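Long-range contact in aerobactin synthase IucC (Klebsiella pneumoniae, PDB 6CN7), which probably joins a second N-acetyl-N-hydroxylysine to citryl-N-acetyl-N-hydroxylysine at the expense of ATP, giving the siderophore aerobactin: residues 360-365 and 437-442. The protein carries 5 engineered substitutions. Sequence-based numbering, arbitrary orientation.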
ATOM      1  N   TRP A 360     -37.102  -3.526  -5.968  1.00 75.67           N
ATOM      2  CA  TRP A 360     -38.126  -3.386  -6.995  1.00 74.74           C
ATOM      3  C   TRP A 360     -38.436  -4.686  -7.727  1.00 75.50           C
ATOM      4  O   TRP A 360     -39.320  -4.693  -8.589  1.00 78.09           O
ATOM      5  CB  TRP A 360     -37.698  -2.319  -8.009  1.00 74.19           C
ATOM      6  CG  TRP A 360     -37.698  -0.931  -7.449  1.00 81.27           C
ATOM      7  CD1 TRP A 360     -36.655  -0.284  -6.854  1.00 82.96           C
ATOM      8  CD2 TRP A 360     -38.801  -0.015  -7.428  1.00 87.23           C
ATOM      9  NE1 TRP A 360     -37.038   0.976  -6.466  1.00 87.90           N
ATOM     10  CE2 TRP A 360     -38.351   1.166  -6.806  1.00 90.63           C
ATOM     11  CE3 TRP A 360     -40.124  -0.079  -7.876  1.00 90.77           C
ATOM     12  CZ2 TRP A 360     -39.176   2.273  -6.620  1.00 94.94           C
ATOM     13  CZ3 TRP A 360     -40.941   1.021  -7.690  1.00 95.69           C
ATOM     14  CH2 TRP A 360     -40.464   2.181  -7.067  1.00 96.88           C
ATOM     15  N   LEU A 361     -37.749  -5.779  -7.409  1.00 75.12           N
ATOM     16  CA  LEU A 361     -37.900  -7.020  -8.158  1.00 73.97           C
ATOM     17  C   LEU A 361     -39.046  -7.867  -7.621  1.00 75.30           C
ATOM     18  O   LEU A 361     -39.322  -7.890  -6.418  1.00 76.75           O
ATOM     19  CB  LEU A 361     -36.608  -7.836  -8.114  1.00 74.25           C
ATOM     20  CG  LEU A 361     -35.389  -7.241  -8.821  1.00 75.43           C
ATOM     21  CD1 LEU A 361     -34.173  -8.120  -8.577  1.00 76.24           C
ATOM     22  CD2 LEU A 361     -35.641  -7.071 -10.312  1.00 73.05           C
ATOM     23  N   LYS A 362     -39.706  -8.573  -8.532  1.00 76.60           N
ATOM     24  CA  LYS A 362     -40.729  -9.541  -8.169  1.00 74.78           C
ATOM     25  C   LYS A 362     -40.068 -10.824  -7.679  1.00 78.06           C
ATOM     26  O   LYS A 362     -38.872 -11.039  -7.879  1.00 78.88           O
ATOM     27  CB  LYS A 362     -41.641  -9.802  -9.366  1.00 75.63           C
ATOM     28  CG  LYS A 362     -42.567  -8.642  -9.684  1.00 82.35           C
ATOM     29  CD  LYS A 362     -43.515  -8.969 -10.827  1.00 88.99           C
ATOM     30  CE  LYS A 362     -43.714  -7.770 -11.741  1.00 93.07           C
ATOM     31  NZ  LYS A 362     -43.937  -6.499 -10.991  1.00 95.11           N
ATOM     32  N   PRO A 363     -40.831 -11.707  -7.027  1.00 82.13           N
ATOM     33  CA  PRO A 363     -40.201 -12.888  -6.412  1.00 84.75           C
ATOM     34  C   PRO A 363     -39.394 -13.732  -7.386  1.00 87.57           C
ATOM     35  O   PRO A 363     -38.274 -14.144  -7.056  1.00 90.80           O
ATOM     36  CB  PRO A 363     -41.401 -13.658  -5.841  1.00 85.73           C
ATOM     37  CG  PRO A 363     -42.457 -12.622  -5.641  1.00 85.03           C
ATOM     38  CD  PRO A 363     -42.280 -11.655  -6.766  1.00 83.55           C
ATOM     39  N   ASP A 364     -39.924 -13.999  -8.578  1.00 83.39           N
ATOM     40  CA  ASP A 364     -39.251 -14.855  -9.547  1.00 79.31           C
ATOM     41  C   ASP A 364     -38.257 -14.106 -10.428  1.00 73.79           C
ATOM     42  O   ASP A 364     -37.578 -14.738 -11.243  1.00 71.77           O
ATOM     43  CB  ASP A 364     -40.289 -15.554 -10.432  1.00 80.57           C
ATOM     44  N   GLU A 365     -38.149 -12.789 -10.285  1.00 70.58           N
ATOM     45  CA  GLU A 365     -37.271 -12.004 -11.139  1.00 68.78           C
ATOM     46  C   GLU A 365     -35.827 -12.101 -10.666  1.00 66.97           C
ATOM     47  O   GLU A 365     -35.545 -12.224  -9.471  1.00 67.13           O
ATOM     48  CB  GLU A 365     -37.707 -10.539 -11.157  1.00 70.45           C
ATOM     49  CG  GLU A 365     -38.865 -10.246 -12.092  1.00 72.72           C
ATOM     50  CD  GLU A 365     -39.285  -8.790 -12.059  1.00 75.78           C
ATOM     51  OE1 GLU A 365     -38.889  -8.078 -11.113  1.00 76.37           O
ATOM     52  OE2 GLU A 365     -40.006  -8.356 -12.982  1.00 79.64           O
ATOM     53  N   PRO A 437     -36.395 -10.765 -20.728  1.00 47.58           N
ATOM     54  CA  PRO A 437     -36.171  -9.495 -20.016  1.00 47.43           C
ATOM     55  C   PRO A 437     -37.494  -8.805 -19.713  1.00 50.96           C
ATOM     56  O   PRO A 437     -38.239  -8.442 -20.624  1.00 58.30           O
ATOM     57  CB  PRO A 437     -35.315  -8.681 -20.996  1.00 48.26           C
ATOM     58  CG  PRO A 437     -35.536  -9.296 -22.324  1.00 49.80           C
ATOM     59  CD  PRO A 437     -35.823 -10.745 -22.087  1.00 48.85           C
ATOM     60  N   GLN A 438     -37.781  -8.626 -18.423  1.00 50.36           N
ATOM     61  CA  GLN A 438     -39.034  -8.013 -17.993  1.00 52.18           C
ATOM     62  C   GLN A 438     -38.988  -6.501 -18.148  1.00 54.72           C
ATOM     63  O   GLN A 438     -39.902  -5.897 -18.719  1.00 58.18           O
ATOM     64  CB  GLN A 438     -39.320  -8.376 -16.533  1.00 56.53           C
ATOM     65  CG  GLN A 438     -39.288  -9.863 -16.230  1.00 56.57           C
ATOM     66  CD  GLN A 438     -40.532 -10.584 -16.707  1.00 54.24           C
ATOM     67  OE1 GLN A 438     -41.650 -10.196 -16.378  1.00 55.88           O
ATOM     68  NE2 GLN A 438     -40.344 -11.640 -17.487  1.00 54.99           N
ATOM     69  N   ARG A 439     -37.930  -5.878 -17.638  1.00 53.15           N
ATOM     70  CA  ARG A 439     -37.777  -4.433 -17.684  1.00 51.96           C
ATOM     71  C   ARG A 439     -36.325  -4.103 -17.372  1.00 52.60           C
ATOM     72  O   ARG A 439     -35.545  -4.967 -16.963  1.00 51.67           O
ATOM     73  CB  ARG A 439     -38.732  -3.740 -16.709  1.00 56.96           C
ATOM     74  CG  ARG A 439     -38.640  -4.228 -15.272  1.00 60.45           C
ATOM     75  CD  ARG A 439     -39.852  -3.754 -14.494  1.00 67.58           C
ATOM     76  NE  ARG A 439     -39.746  -3.989 -13.057  1.00 72.85           N
ATOM     77  CZ  ARG A 439     -40.130  -5.105 -12.447  1.00 80.29           C
ATOM     78  NH1 ARG A 439     -40.642  -6.112 -13.145  1.00 86.55           N
ATOM     79  NH2 ARG A 439     -39.999  -5.219 -11.133  1.00 80.33           N
ATOM     80  N   VAL A 440     -35.967  -2.841 -17.579  1.00 51.27           N
ATOM     81  CA  VAL A 440     -34.600  -2.383 -17.371  1.00 47.66           C
ATOM     82  C   VAL A 440     -34.526  -1.616 -16.059  1.00 47.67           C
ATOM     83  O   VAL A 440     -35.489  -0.967 -15.635  1.00 50.06           O
ATOM     84  CB  VAL A 440     -34.107  -1.517 -18.550  1.00 45.95           C
ATOM     85  CG1 VAL A 440     -34.807  -0.160 -18.573  1.00 48.17           C
ATOM     86  CG2 VAL A 440     -32.602  -1.349 -18.491  1.00 44.17           C
ATOM     87  N   LEU A 441     -33.372  -1.707 -15.399  1.00 50.00           N
ATOM     88  CA  LEU A 441     -33.092  -0.967 -14.176  1.00 53.40           C
ATOM     89  C   LEU A 441     -31.858  -0.110 -14.409  1.00 53.94           C
ATOM     90  O   LEU A 441     -30.802  -0.627 -14.788  1.00 59.53           O
ATOM     91  CB  LEU A 441     -32.869  -1.911 -12.991  1.00 58.57           C
ATOM     92  CG  LEU A 441     -34.102  -2.544 -12.336  1.00 61.46           C
ATOM     93  CD1 LEU A 441     -34.761  -3.563 -13.247  1.00 61.79           C
ATOM     94  CD2 LEU A 441     -33.717  -3.185 -11.019  1.00 65.78           C
ATOM     95  N   LEU A 442     -31.996   1.194 -14.193  1.00 56.65           N
ATOM     96  CA  LEU A 442     -30.908   2.143 -14.371  1.00 58.26           C
ATOM     97  C   LEU A 442     -30.471   2.666 -13.011  1.00 62.84           C
ATOM     98  O   LEU A 442     -31.303   2.875 -12.122  1.00 63.19           O
ATOM     99  CB  LEU A 442     -31.343   3.302 -15.271  1.00 57.61           C
ATOM    100  CG  LEU A 442     -32.029   2.872 -16.571  1.00 52.36           C
ATOM    101  CD1 LEU A 442     -32.620   4.073 -17.281  1.00 50.69           C
ATOM    102  CD2 LEU A 442     -31.058   2.131 -17.477  1.00 47.34           C
TER
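Arg439 crosses from its strand to Trp360 O and the Glu365 carboxylate. CB leaves the strand toward the loop, and CG lies between the backbone N and the carbonyl carbon (chi1 54°), the sterically least roomy choice; beyond it the chain runs extended to NE. At CZ the guanidinium meets Glu365, whose carboxylate plane is inclined 44° to it, so the two groups do not pair flat. NH1 forms a salt bridge with Glu365 OE2, although the modelled separation is too short to be taken literally at 2.45 Å resolution; that Arg439 NH2 lies 3.1 Å from Glu365 OE1 also supports the pairing. NH2 lies 2.7 Å from Trp360 O, which sits at the guanidinium edge, but an N-H...O angle of 119° makes this hydrogen bond weak.

The strand 436-442 belongs to a mixed sheet, between strands 320-321 and 428-433, and the loop leads from strand 350-355 of a second sheet into strand 366-369 of this one; the contact joins this sheet to the loop that links it to the other. Within the loop a type I turn runs from Lys362 to Glu365, closed by Glu365 N to Lys362 O (3.1 Å). Lys362 N also donates to Glu365 OE1 at 2.8 Å, nearly straight but from above the carboxylate plane, which restrains the acid's rotation. Lys362 NZ stands 4.0 Å from Arg439 NH1, a like-charge approach that the Glu365 carboxylate, on Arg439, may partly offset. Alongside, Leu361 CD2 approaches Leu441 CD2 at 4.4 Å, while Ala431 packs against Leu361, and Val320 against Leu441 and Arg439.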